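Local coordinates for protein uroporphyrinogen III cosynthase (HemD) (Helicobacter pylori, PDB 3P9Z) that probably catalyses the cyclisation of the linear tetrapyrrole hydroxymethylbilane to uroporphyrinogen III, a step of porphyrin biosynthesis, at residues Ile42-Asn47 / Ile121-Asp126; Asn47-Leu52 / His84-Ala89; Lys162-Phe167 / Glu219-Leu224; Ala175-Phe180 / Gln200-Pro205. One frame throughout, in Å; residues are numbered along the deposited sequence.

Interaction 1. Residues Ile42-Asn47 / Ile121-Asp126; sequences IFTSKN and IVSSLD
Ile-42, near the end of strand 40-43, meets Leu-125 methyl to methyl: the two side chains reach toward each other tip to tip, with Ile-42 CD1 4.1 Å from Leu-125 CD2. With CG1 anti to the backbone N (chi1 -174°), Ile-42 sends its longer branch toward the start of helix 125-131. Phe-43, the next residue, turns to the other side of the strand and packs on helix 75-83. Thr-44 then returns to the contact. Its CG2 slides past Leu-125 CD2 at 3.7 Å, and the same methyl lies 4.5 Å from Ser-123 OG, roughly at right angles to the leucine. A chi1 of 55° puts CG2 anti to the carbonyl carbon, facing the leucine, and directs OG1 to polar partners, the hydroxyl of Tyr-115 and a bound malonate ion. The site lies at the C-terminal ends of neighbouring parallel strands, where alpha/beta folds commonly bind ligands. The malonate, probably taken up from the crystallisation liquor, is also hydrogen-bonded by Val-122 N, Ser-123 OG and Leu-125 N. The last of these belongs to the first turn of its helix, whose dipole would probably favour an anion there. Such a site is consistent with a place for a carboxylate of the tetrapyrrole, though the ion alone does not establish it. Beyond Thr-44 the chain turns into helix 46-55, with Ser-45 as N-cap: its OG accepts from Asn-47 N at 2.9 Å, the N-H...O angle being 158°, and Asn-47 ND2 adds a weak bond to the same oxygen at 3.2 Å.

Interaction 2. Residues Asn47-Leu52 / His84-Ala89; sequences NAVFSL and HHFKVA
A Schellman motif closes helix 75-83, and the residues before and after its C-prime position, His-84 and Phe-86, are the ones that meet helix 46-55. His-85 takes the positive phi (73°) of the motif; its N bonds back to Gln-82 O, and Phe-86 N to Leu-81 O. The reversal delivers two rings to two neighbouring strips of the facing helix. Val-49 and Leu-52, about one turn apart on that helix, meet the Phe-86 ring at CE1 and CE2. Val-49 CG1 touches Phe-86 CE1 at 3.6 Å, the two side chains sliding past each other in opposite directions, whereas Leu-52 CD1 reaches Phe-86 CE2 at 4.1 Å, its side chain crossing that of Phe-86 at about a right angle. Leu-81 and Leu-62 of the adjoining helices also pack on Phe-86. At the next residue after Val-49, Phe-50 and His-84 form an offset edge-to-face pair, the edge of Phe-50 toward the face of His-84, with centroids 5.8 Å apart and planes at 88°. Phe-50 leaves the helix pointing away from His-84, yet its ring swings back, so that CE1 comes within 3.8 Å of His-84 NE2, which lies near the phenyl plane. The chemistry is therefore divided: aliphatic carbon against a buried ring, and a less buried aromatic pair beside it. With no hydrogen bond between the segments, shape and dispersion hold them together, the nearly perpendicular rings probably adding a modest electrostatic term.

Interaction 3. Residues Lys162-Phe167 / Glu219-Leu224; sequences KSILIF and ELALSL
Ala-221 O is held from within its own segment and touched from outside it: Leu-224 N donates a hydrogen bond to it at 3.0 Å, and Ile-164 CD1 of the strand lies 3.8 Å away. That i to i+3 bond keeps Leu-224 beside the same isoleucine, whose CD1 is 3.9 Å from Leu-224 O and 4.2 Å from Leu-224 CB. Both branches of Ile-164 are used: with CG1 anti to the carbonyl carbon (chi1 -62°), CD1 goes to Ala-221 O and Leu-224, while CG2, anti to the backbone N, faces Ala-221 CB at 4.2 Å. Two residues along strand 164-167, Ile-166 brings its CD1 to 3.8 Å from Ala-221 CB, so both isoleucines touch that methyl. Here one helix of an alpha/beta layered fold lies on its sheet, with Ile-189 of the adjacent strand also touching Ala-221. The intervening Leu-165 points to the opposite face, toward helix 170-179. The small alanine lets the backbones come near, the CA atoms of Ile-164 and Ala-221 being 6.8 Å apart. Since no hydrogen bond crosses from strand to helix, the adhesion is hydrophobic and rests on two isoleucines packed round the Ala-221 methyl, with Leu-224 beside one of them.

Interaction 4. Residues Ala175-Phe180 / Gln200-Pro205; sequences AFLHYF and QEQGIP
Leu-177 carries this contact with both of its methyls, and the conformation of its side chain explains how. CG stands anti to the carbonyl carbon (chi1 -68°), which extends the leucine from helix 170-179 as a fork whose prongs receive one methyl from the facing segment. That methyl is Ile-204 CD1, 3.6 Å from Leu-177 CD2 and 3.7 Å from Leu-177 CD1. The two residues reach toward each other tip to tip, Ile-204 offering its longer branch while CG2 stays back, anti to its own backbone N. Gln-202 comes to the leucine in another manner. Its chain is bent at chi2 (-49°), so it presents aliphatic flank rather than amide: CG lies 3.9 Å and CB 4.0 Å from Leu-177 CD1. The glutamine and isoleucine are brought to the same leucine by a Schellman motif at the end of helix 193-201, in which Gly-203, with a phi of 83°, turns the chain and its N donates to Gln-200 O at 2.9 Å. Burial increases from the exposed glutamine inward to Ile-204, and Phe-182 touches both Leu-177 and Ile-204. In the parallel succession of strands 164-167, 187-190 and 206-208, joined by beta-alpha-beta crossovers, the contact links the two connecting helices: late in helix 170-179 on one side, and on the other the turn that leaves helix 193-201 for edge strand 206-208.

Overall arrangement
From the N terminus, the chain first opens the loop of interaction 1 at 42-47 and closes it at 121-126, 74 residues on between the nearest ends. Interaction 2 shares Asn-47, starts on the helix that follows and closes inside that loop; Phe-43 packs on Ala-48, Val-49 and Leu-52, joining the two. The second half repeats the nesting: interaction 3 opens at strand 164-167, interaction 4 closes within it, and helix 214-223 completes the outer loop. Leu-165 and Phe-167 both pack on Phe-176, joining interactions 3 and 4. The two pairs stand in series without crossing, and interactions 2 and 3, with centres about 34 Å apart, lie on opposite sides of the chain's centre, consistent with the family's two-domain alpha/beta architecture.

Interaction 1. Residues Ile42-Asn47 / Ile121-Asp126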
loop_
_atom_site.group_PDB
_atom_site.type_symbol
_atom_site.label_atom_id
_atom_site.label_comp_id
_atom_site.label_asym_id
_atom_site.label_seq_id
_atom_site.Cartn_x
_atom_site.Cartn_y
_atom_site.Cartn_z
ATOM N N ILE A 42 -1.711 -1.164 -16.071
ATOM C CA ILE A 42 -1.491 -2.059 -14.954
ATOM C C ILE A 42 -1.305 -1.294 -13.645
ATOM O O ILE A 42 -0.659 -0.242 -13.610
ATOM C CB ILE A 42 -0.376 -3.107 -15.253
ATOM C CG1 ILE A 42 -0.271 -4.134 -14.111
ATOM C CG2 ILE A 42 0.980 -2.442 -15.575
ATOM C CD1 ILE A 42 0.421 -5.380 -14.529
ATOM N N PHE A 43 -1.924 -1.830 -12.593
ATOM C CA PHE A 43 -1.902 -1.276 -11.253
ATOM C C PHE A 43 -1.461 -2.364 -10.277
ATOM O O PHE A 43 -1.809 -3.538 -10.456
ATOM C CB PHE A 43 -3.317 -0.823 -10.845
ATOM C CG PHE A 43 -3.894 0.263 -11.721
ATOM C CD1 PHE A 43 -4.503 -0.049 -12.937
ATOM C CD2 PHE A 43 -3.846 1.594 -11.315
ATOM C CE1 PHE A 43 -5.055 0.957 -13.758
ATOM C CE2 PHE A 43 -4.404 2.615 -12.116
ATOM C CZ PHE A 43 -5.004 2.298 -13.335
ATOM N N THR A 44 -0.692 -1.971 -9.265
ATOM C CA THR A 44 -0.340 -2.863 -8.158
ATOM C C THR A 44 -1.006 -2.399 -6.862
ATOM O O THR A 44 -1.093 -3.161 -5.917
ATOM C CB THR A 44 1.173 -2.896 -7.907
ATOM O OG1 THR A 44 1.628 -1.560 -7.695
ATOM C CG2 THR A 44 1.914 -3.487 -9.076
ATOM N N SER A 45 -1.467 -1.150 -6.813
ATOM C CA SER A 45 -2.101 -0.606 -5.597
ATOM C C SER A 45 -3.404 0.139 -5.895
ATOM O O SER A 45 -3.527 0.810 -6.922
ATOM C CB SER A 45 -1.133 0.341 -4.881
ATOM O OG SER A 45 -1.806 1.093 -3.881
ATOM N N LYS A 46 -4.363 0.056 -4.981
ATOM C CA LYS A 46 -5.560 0.887 -5.069
ATOM C C LYS A 46 -5.241 2.395 -5.001
ATOM O O LYS A 46 -6.016 3.242 -5.468
ATOM C CB LYS A 46 -6.566 0.484 -3.989
ATOM C CG LYS A 46 -6.126 0.814 -2.547
ATOM C CD LYS A 46 -7.069 0.149 -1.530
ATOM C CE LYS A 46 -6.598 0.377 -0.103
ATOM N NZ LYS A 46 -7.551 -0.260 0.841
ATOM N N ASN A 47 -4.090 2.737 -4.435
ATOM C CA ASN A 47 -3.736 4.145 -4.266
ATOM C C ASN A 47 -3.451 4.867 -5.577
ATOM O O ASN A 47 -3.666 6.080 -5.686
ATOM C CB ASN A 47 -2.583 4.283 -3.277
ATOM C CG ASN A 47 -3.008 3.909 -1.863
ATOM O OD1 ASN A 47 -3.928 4.510 -1.311
ATOM N ND2 ASN A 47 -2.371 2.894 -1.293
ATOM N N ILE A 121 10.208 2.378 -4.555
ATOM C CA ILE A 121 10.464 1.059 -5.085
ATOM C C ILE A 121 10.002 0.030 -4.059
ATOM O O ILE A 121 10.555 -0.053 -2.971
ATOM C CB ILE A 121 11.977 0.912 -5.427
ATOM C CG1 ILE A 121 12.315 1.811 -6.635
ATOM C CG2 ILE A 121 12.373 -0.564 -5.670
ATOM C CD1 ILE A 121 13.779 2.060 -6.827
ATOM N N VAL A 122 8.962 -0.723 -4.400
ATOM C CA VAL A 122 8.451 -1.756 -3.509
ATOM C C VAL A 122 8.596 -3.147 -4.148
ATOM O O VAL A 122 9.493 -3.901 -3.786
ATOM C CB VAL A 122 6.996 -1.474 -3.053
ATOM C CG1 VAL A 122 6.470 -2.608 -2.152
ATOM C CG2 VAL A 122 6.915 -0.134 -2.314
ATOM N N SER A 123 7.735 -3.469 -5.111
ATOM C CA SER A 123 7.788 -4.760 -5.803
ATOM C C SER A 123 8.751 -4.791 -7.003
ATOM O O SER A 123 9.035 -5.864 -7.548
ATOM C CB SER A 123 6.386 -5.139 -6.266
ATOM O OG SER A 123 5.938 -4.229 -7.271
ATOM N N SER A 124 9.260 -3.618 -7.391
ATOM C CA SER A 124 9.932 -3.418 -8.694
ATOM C C SER A 124 9.331 -4.250 -9.838
ATOM O O SER A 124 10.019 -5.035 -10.505
ATOM C CB SER A 124 11.467 -3.553 -8.604
ATOM O OG SER A 124 11.858 -4.643 -7.788
ATOM N N LEU A 125 8.035 -4.053 -10.066
ATOM C CA LEU A 125 7.349 -4.696 -11.178
ATOM C C LEU A 125 7.975 -4.280 -12.516
ATOM O O LEU A 125 7.896 -5.022 -13.485
ATOM C CB LEU A 125 5.838 -4.405 -11.142
ATOM C CG LEU A 125 4.960 -4.874 -12.312
ATOM C CD1 LEU A 125 4.717 -6.361 -12.267
ATOM C CD2 LEU A 125 3.635 -4.129 -12.333
ATOM N N ASP A 126 8.614 -3.108 -12.557
ATOM C CA ASP A 126 9.298 -2.659 -13.771
ATOM C C ASP A 126 10.379 -3.640 -14.243
ATOM O O ASP A 126 10.511 -3.879 -15.446
ATOM C CB ASP A 126 9.863 -1.236 -13.626
ATOM C CG ASP A 126 10.878 -1.096 -12.489
ATOM O OD1 ASP A 126 10.609 -1.584 -11.366
ATOM O OD2 ASP A 126 11.947 -0.473 -12.721
#

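Interaction 2. Residues Asn47-Leu52 / His84-Ala89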
loop_
_atom_site.group_PDB
_atom_site.type_symbol
_atom_site.label_atom_id
_atom_site.label_comp_id
_atom_site.label_asym_id
_atom_site.label_seq_id
_atom_site.Cartn_x
_atom_site.Cartn_y
_atom_site.Cartn_z
ATOM N N ASN A 47 -4.090 2.737 -4.435
ATOM C CA ASN A 47 -3.736 4.145 -4.266
ATOM C C ASN A 47 -3.451 4.867 -5.577
ATOM O O ASN A 47 -3.666 6.080 -5.686
ATOM C CB ASN A 47 -2.583 4.283 -3.277
ATOM C CG ASN A 47 -3.008 3.909 -1.863
ATOM O OD1 ASN A 47 -3.928 4.510 -1.311
ATOM N ND2 ASN A 47 -2.371 2.894 -1.293
ATOM N N ALA A 48 -2.978 4.108 -6.565
ATOM C CA ALA A 48 -2.806 4.621 -7.926
ATOM C C ALA A 48 -4.164 4.867 -8.591
ATOM O O ALA A 48 -4.318 5.831 -9.334
ATOM C CB ALA A 48 -1.942 3.674 -8.765
ATOM N N VAL A 49 -5.159 4.023 -8.296
ATOM C CA VAL A 49 -6.520 4.276 -8.783
ATOM C C VAL A 49 -7.102 5.562 -8.165
ATOM O O VAL A 49 -7.614 6.437 -8.884
ATOM C CB VAL A 49 -7.477 3.068 -8.542
ATOM C CG1 VAL A 49 -8.852 3.325 -9.171
ATOM C CG2 VAL A 49 -6.860 1.758 -9.096
ATOM N N PHE A 50 -6.998 5.686 -6.837
ATOM C CA PHE A 50 -7.530 6.867 -6.139
ATOM C C PHE A 50 -6.864 8.162 -6.584
ATOM O O PHE A 50 -7.509 9.196 -6.666
ATOM C CB PHE A 50 -7.384 6.719 -4.626
ATOM C CG PHE A 50 -8.179 5.599 -4.056
ATOM C CD1 PHE A 50 -9.458 5.323 -4.534
ATOM C CD2 PHE A 50 -7.655 4.817 -3.025
ATOM C CE1 PHE A 50 -10.210 4.274 -3.995
ATOM C CE2 PHE A 50 -8.392 3.764 -2.483
ATOM C CZ PHE A 50 -9.667 3.483 -2.965
ATOM N N SER A 51 -5.568 8.088 -6.853
ATOM C CA SER A 51 -4.816 9.203 -7.381
ATOM C C SER A 51 -5.406 9.677 -8.706
ATOM O O SER A 51 -5.625 10.869 -8.884
ATOM C CB SER A 51 -3.345 8.816 -7.577
ATOM O OG SER A 51 -2.609 9.920 -8.110
ATOM N N LEU A 52 -5.653 8.754 -9.634
ATOM C CA LEU A 52 -6.233 9.117 -10.944
ATOM C C LEU A 52 -7.609 9.768 -10.795
ATOM O O LEU A 52 -7.861 10.829 -11.357
ATOM C CB LEU A 52 -6.310 7.896 -11.876
ATOM C CG LEU A 52 -4.995 7.281 -12.366
ATOM C CD1 LEU A 52 -5.301 6.075 -13.231
ATOM C CD2 LEU A 52 -4.132 8.294 -13.134
ATOM N N HIS A 84 -14.775 1.464 -9.341
ATOM C CA HIS A 84 -14.679 2.864 -9.734
ATOM C C HIS A 84 -14.731 3.120 -11.237
ATOM O O HIS A 84 -14.165 4.092 -11.725
ATOM C CB HIS A 84 -13.477 3.537 -9.049
ATOM C CG HIS A 84 -13.647 3.679 -7.568
ATOM N ND1 HIS A 84 -14.339 4.726 -6.994
ATOM C CD2 HIS A 84 -13.246 2.889 -6.544
ATOM C CE1 HIS A 84 -14.346 4.580 -5.679
ATOM N NE2 HIS A 84 -13.692 3.471 -5.380
ATOM N N HIS A 85 -15.415 2.230 -11.962
ATOM C CA HIS A 85 -15.788 2.441 -13.373
ATOM C C HIS A 85 -14.640 2.335 -14.394
ATOM O O HIS A 85 -14.741 2.829 -15.513
ATOM C CB HIS A 85 -16.585 3.748 -13.534
ATOM C CG HIS A 85 -17.746 3.854 -12.590
ATOM N ND1 HIS A 85 -18.046 5.007 -11.900
ATOM C CD2 HIS A 85 -18.658 2.930 -12.190
ATOM C CE1 HIS A 85 -19.102 4.798 -11.132
ATOM N NE2 HIS A 85 -19.493 3.545 -11.290
ATOM N N PHE A 86 -13.558 1.672 -14.009
ATOM C CA PHE A 86 -12.503 1.371 -14.968
ATOM C C PHE A 86 -12.917 0.127 -15.738
ATOM O O PHE A 86 -13.755 -0.654 -15.265
ATOM C CB PHE A 86 -11.163 1.189 -14.261
ATOM C CG PHE A 86 -10.536 2.487 -13.824
ATOM C CD1 PHE A 86 -10.984 3.143 -12.683
ATOM C CD2 PHE A 86 -9.504 3.053 -14.558
ATOM C CE1 PHE A 86 -10.404 4.350 -12.281
ATOM C CE2 PHE A 86 -8.913 4.261 -14.167
ATOM C CZ PHE A 86 -9.364 4.912 -13.037
ATOM N N LYS A 87 -12.374 -0.009 -16.939
ATOM C CA LYS A 87 -12.539 -1.192 -17.760
ATOM C C LYS A 87 -11.559 -2.301 -17.336
ATOM O O LYS A 87 -10.369 -2.272 -17.664
ATOM C CB LYS A 87 -12.319 -0.827 -19.230
ATOM C CG LYS A 87 -12.465 -2.002 -20.183
ATOM C CD LYS A 87 -12.170 -1.582 -21.618
ATOM C CE LYS A 87 -13.372 -0.896 -22.251
ATOM N NZ LYS A 87 -12.957 -0.141 -23.468
ATOM N N VAL A 88 -12.062 -3.298 -16.625
ATOM C CA VAL A 88 -11.189 -4.377 -16.147
ATOM C C VAL A 88 -11.058 -5.491 -17.195
ATOM O O VAL A 88 -12.057 -6.065 -17.623
ATOM C CB VAL A 88 -11.683 -4.948 -14.794
ATOM C CG1 VAL A 88 -10.732 -6.004 -14.283
ATOM C CG2 VAL A 88 -11.842 -3.808 -13.769
ATOM N N ALA A 89 -9.826 -5.796 -17.591
ATOM C CA ALA A 89 -9.571 -6.829 -18.592
ATOM C C ALA A 89 -9.875 -8.233 -18.092
ATOM O O ALA A 89 -9.774 -8.514 -16.897
ATOM C CB ALA A 89 -8.138 -6.750 -19.079
#

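Interaction 3. Residues Lys162-Phe167 / Glu219-Leu224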
loop_
_atom_site.group_PDB
_atom_site.type_symbol
_atom_site.label_atom_id
_atom_site.label_comp_id
_atom_site.label_asym_id
_atom_site.label_seq_id
_atom_site.Cartn_x
_atom_site.Cartn_y
_atom_site.Cartn_z
ATOM N N LYS A 162 3.742 -0.917 27.620
ATOM C CA LYS A 162 3.277 -2.302 27.497
ATOM C C LYS A 162 2.277 -2.551 26.354
ATOM O O LYS A 162 1.737 -3.652 26.251
ATOM C CB LYS A 162 2.715 -2.827 28.834
ATOM C CG LYS A 162 3.711 -2.762 29.973
ATOM C CD LYS A 162 3.087 -3.084 31.317
ATOM C CE LYS A 162 4.182 -3.094 32.394
ATOM N NZ LYS A 162 3.630 -3.106 33.787
ATOM N N SER A 163 2.036 -1.533 25.517
ATOM C CA SER A 163 1.182 -1.645 24.323
ATOM C C SER A 163 1.620 -2.762 23.390
ATOM O O SER A 163 2.812 -3.033 23.238
ATOM C CB SER A 163 1.179 -0.344 23.504
ATOM O OG SER A 163 0.588 0.737 24.209
ATOM N N ILE A 164 0.635 -3.392 22.758
ATOM C CA ILE A 164 0.874 -4.285 21.633
ATOM C C ILE A 164 0.677 -3.496 20.325
ATOM O O ILE A 164 -0.405 -2.982 20.073
ATOM C CB ILE A 164 -0.085 -5.502 21.665
ATOM C CG1 ILE A 164 0.127 -6.347 22.937
ATOM C CG2 ILE A 164 0.093 -6.362 20.422
ATOM C CD1 ILE A 164 -1.147 -7.041 23.423
ATOM N N LEU A 165 1.714 -3.438 19.497
ATOM C CA LEU A 165 1.700 -2.623 18.284
ATOM C C LEU A 165 1.659 -3.485 17.022
ATOM O O LEU A 165 2.559 -4.320 16.791
ATOM C CB LEU A 165 2.934 -1.712 18.232
ATOM C CG LEU A 165 3.313 -0.991 19.525
ATOM C CD1 LEU A 165 4.651 -0.317 19.364
ATOM C CD2 LEU A 165 2.231 0.019 19.909
ATOM N N ILE A 166 0.621 -3.262 16.214
ATOM C CA ILE A 166 0.424 -4.006 14.962
ATOM C C ILE A 166 0.951 -3.227 13.763
ATOM O O ILE A 166 0.385 -2.178 13.376
ATOM C CB ILE A 166 -1.083 -4.392 14.734
ATOM C CG1 ILE A 166 -1.614 -5.231 15.906
ATOM C CG2 ILE A 166 -1.243 -5.141 13.404
ATOM C CD1 ILE A 166 -3.115 -5.483 15.911
ATOM N N PHE A 167 2.036 -3.728 13.173
ATOM C CA PHE A 167 2.600 -3.093 11.974
ATOM C C PHE A 167 2.123 -3.792 10.710
ATOM O O PHE A 167 2.371 -4.993 10.527
ATOM C CB PHE A 167 4.131 -3.068 12.049
ATOM C CG PHE A 167 4.663 -2.312 13.248
ATOM C CD1 PHE A 167 4.800 -0.914 13.206
ATOM C CD2 PHE A 167 5.033 -2.987 14.403
ATOM C CE1 PHE A 167 5.289 -0.200 14.321
ATOM C CE2 PHE A 167 5.532 -2.290 15.527
ATOM C CZ PHE A 167 5.656 -0.882 15.480
ATOM N N GLU A 219 -6.320 -11.401 15.813
ATOM C CA GLU A 219 -6.382 -12.673 16.535
ATOM C C GLU A 219 -5.105 -12.831 17.349
ATOM O O GLU A 219 -5.157 -13.091 18.541
ATOM C CB GLU A 219 -6.556 -13.877 15.594
ATOM C CG GLU A 219 -7.924 -14.017 14.989
ATOM C CD GLU A 219 -8.998 -14.421 16.003
ATOM O OE1 GLU A 219 -8.678 -15.091 17.029
ATOM O OE2 GLU A 219 -10.174 -14.076 15.755
ATOM N N LEU A 220 -3.967 -12.625 16.698
ATOM C CA LEU A 220 -2.677 -12.717 17.369
ATOM C C LEU A 220 -2.584 -11.711 18.519
ATOM O O LEU A 220 -2.226 -12.091 19.635
ATOM C CB LEU A 220 -1.518 -12.539 16.376
ATOM C CG LEU A 220 -0.067 -12.602 16.905
ATOM C CD1 LEU A 220 0.207 -13.861 17.739
ATOM C CD2 LEU A 220 0.911 -12.515 15.728
ATOM N N ALA A 221 -2.920 -10.445 18.250
ATOM C CA ALA A 221 -2.882 -9.409 19.288
ATOM C C ALA A 221 -3.737 -9.773 20.501
ATOM O O ALA A 221 -3.280 -9.665 21.650
ATOM C CB ALA A 221 -3.298 -8.044 18.717
ATOM N N LEU A 222 -4.960 -10.231 20.245
ATOM C CA LEU A 222 -5.886 -10.584 21.326
ATOM C C LEU A 222 -5.410 -11.784 22.142
ATOM O O LEU A 222 -5.662 -11.842 23.339
ATOM C CB LEU A 222 -7.291 -10.840 20.797
ATOM C CG LEU A 222 -8.035 -9.621 20.234
ATOM C CD1 LEU A 222 -9.291 -10.085 19.509
ATOM C CD2 LEU A 222 -8.381 -8.646 21.348
ATOM N N SER A 223 -4.723 -12.729 21.506
ATOM C CA SER A 223 -4.176 -13.874 22.237
ATOM C C SER A 223 -3.100 -13.439 23.242
ATOM O O SER A 223 -2.699 -14.206 24.111
ATOM C CB SER A 223 -3.590 -14.899 21.263
ATOM O OG SER A 223 -2.413 -14.393 20.660
ATOM N N LEU A 224 -2.636 -12.200 23.109
ATOM C CA LEU A 224 -1.518 -11.700 23.906
ATOM C C LEU A 224 -1.925 -10.613 24.899
ATOM O O LEU A 224 -1.103 -10.172 25.710
ATOM C CB LEU A 224 -0.383 -11.191 22.993
ATOM C CG LEU A 224 0.406 -12.225 22.184
ATOM C CD1 LEU A 224 1.187 -11.548 21.081
ATOM C CD2 LEU A 224 1.351 -13.051 23.071
#

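Interaction 4. Residues Ala175-Phe180 / Gln200-Pro205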
loop_
_atom_site.group_PDB
_atom_site.type_symbol
_atom_site.label_atom_id
_atom_site.label_comp_id
_atom_site.label_asym_id
_atom_site.label_seq_id
_atom_site.Cartn_x
_atom_site.Cartn_y
_atom_site.Cartn_z
ATOM N N ALA A 175 8.063 4.692 9.887
ATOM C CA ALA A 175 7.524 5.945 10.394
ATOM C C ALA A 175 7.425 5.911 11.922
ATOM O O ALA A 175 7.708 6.901 12.600
ATOM C CB ALA A 175 6.160 6.220 9.781
ATOM N N PHE A 176 7.016 4.769 12.464
ATOM C CA PHE A 176 6.931 4.655 13.907
ATOM C C PHE A 176 8.293 4.919 14.533
ATOM O O PHE A 176 8.408 5.735 15.458
ATOM C CB PHE A 176 6.408 3.291 14.331
ATOM C CG PHE A 176 6.234 3.153 15.808
ATOM C CD1 PHE A 176 7.270 2.650 16.601
ATOM C CD2 PHE A 176 5.045 3.536 16.416
ATOM C CE1 PHE A 176 7.126 2.517 17.990
ATOM C CE2 PHE A 176 4.888 3.410 17.809
ATOM C CZ PHE A 176 5.937 2.892 18.593
ATOM N N LEU A 177 9.316 4.242 14.018
ATOM C CA LEU A 177 10.661 4.334 14.593
ATOM C C LEU A 177 11.266 5.710 14.377
ATOM O O LEU A 177 12.062 6.152 15.174
ATOM C CB LEU A 177 11.578 3.240 14.050
ATOM C CG LEU A 177 11.194 1.822 14.504
ATOM C CD1 LEU A 177 12.086 0.781 13.829
ATOM C CD2 LEU A 177 11.259 1.696 16.037
ATOM N N HIS A 178 10.861 6.397 13.317
ATOM C CA HIS A 178 11.252 7.800 13.152
ATOM C C HIS A 178 10.836 8.635 14.357
ATOM O O HIS A 178 11.600 9.470 14.819
ATOM C CB HIS A 178 10.681 8.405 11.863
ATOM C CG HIS A 178 11.124 9.815 11.621
ATOM N ND1 HIS A 178 12.167 10.138 10.779
ATOM C CD2 HIS A 178 10.696 10.985 12.156
ATOM C CE1 HIS A 178 12.346 11.448 10.787
ATOM N NE2 HIS A 178 11.470 11.984 11.621
ATOM N N TYR A 179 9.633 8.410 14.877
ATOM C CA TYR A 179 9.089 9.301 15.899
ATOM C C TYR A 179 9.191 8.813 17.339
ATOM O O TYR A 179 9.247 9.621 18.261
ATOM C CB TYR A 179 7.627 9.621 15.599
ATOM C CG TYR A 179 7.424 10.677 14.527
ATOM C CD1 TYR A 179 7.817 12.000 14.742
ATOM C CD2 TYR A 179 6.801 10.363 13.315
ATOM C CE1 TYR A 179 7.632 12.976 13.765
ATOM C CE2 TYR A 179 6.592 11.352 12.324
ATOM C CZ TYR A 179 7.004 12.644 12.560
ATOM O OH TYR A 179 6.814 13.624 11.597
ATOM N N PHE A 180 9.184 7.502 17.535
ATOM C CA PHE A 180 9.005 6.938 18.864
ATOM C C PHE A 180 10.044 5.888 19.188
ATOM O O PHE A 180 10.386 5.052 18.343
ATOM C CB PHE A 180 7.611 6.300 18.980
ATOM C CG PHE A 180 6.477 7.239 18.655
ATOM C CD1 PHE A 180 6.175 8.318 19.495
ATOM C CD2 PHE A 180 5.703 7.046 17.507
ATOM C CE1 PHE A 180 5.129 9.176 19.201
ATOM C CE2 PHE A 180 4.658 7.900 17.216
ATOM C CZ PHE A 180 4.371 8.965 18.061
ATOM N N GLN A 200 13.335 -6.713 12.424
ATOM C CA GLN A 200 14.462 -7.470 12.975
ATOM C C GLN A 200 15.819 -6.855 12.565
ATOM O O GLN A 200 16.774 -6.863 13.347
ATOM C CB GLN A 200 14.340 -8.917 12.512
ATOM C CG GLN A 200 15.453 -9.833 12.952
ATOM C CD GLN A 200 15.208 -11.254 12.484
ATOM O OE1 GLN A 200 14.135 -11.833 12.719
ATOM N NE2 GLN A 200 16.196 -11.821 11.809
ATOM N N GLU A 201 15.889 -6.307 11.347
ATOM C CA GLU A 201 17.062 -5.566 10.880
ATOM C C GLU A 201 17.318 -4.384 11.819
ATOM O O GLU A 201 18.467 -4.027 12.088
ATOM C CB GLU A 201 16.847 -5.095 9.423
ATOM C CG GLU A 201 17.910 -4.107 8.875
ATOM C CD GLU A 201 17.592 -3.584 7.462
ATOM O OE1 GLU A 201 16.514 -3.917 6.912
ATOM O OE2 GLU A 201 18.424 -2.832 6.901
ATOM N N GLN A 202 16.231 -3.801 12.333
ATOM C CA GLN A 202 16.313 -2.676 13.259
ATOM C C GLN A 202 16.557 -3.148 14.697
ATOM O O GLN A 202 16.560 -2.345 15.616
ATOM C CB GLN A 202 15.036 -1.816 13.193
ATOM C CG GLN A 202 14.616 -1.328 11.779
ATOM C CD GLN A 202 15.753 -0.688 10.975
ATOM O OE1 GLN A 202 16.094 -1.152 9.893
ATOM N NE2 GLN A 202 16.329 0.384 11.497
ATOM N N GLY A 203 16.730 -4.449 14.901
ATOM C CA GLY A 203 16.904 -4.987 16.258
ATOM C C GLY A 203 15.614 -5.221 17.026
ATOM O O GLY A 203 15.629 -5.412 18.245
ATOM N N ILE A 204 14.489 -5.222 16.319
ATOM C CA ILE A 204 13.197 -5.373 16.975
ATOM C C ILE A 204 12.503 -6.698 16.666
ATOM O O ILE A 204 12.151 -6.970 15.521
ATOM C CB ILE A 204 12.282 -4.191 16.666
ATOM C CG1 ILE A 204 12.874 -2.918 17.298
ATOM C CG2 ILE A 204 10.882 -4.434 17.211
ATOM C CD1 ILE A 204 12.551 -1.659 16.556
ATOM N N PRO A 205 12.282 -7.516 17.705
ATOM C CA PRO A 205 11.554 -8.771 17.513
ATOM C C PRO A 205 10.053 -8.514 17.348
ATOM O O PRO A 205 9.527 -7.501 17.833
ATOM C CB PRO A 205 11.816 -9.531 18.821
ATOM C CG PRO A 205 11.999 -8.423 19.869
ATOM C CD PRO A 205 12.729 -7.324 19.103
#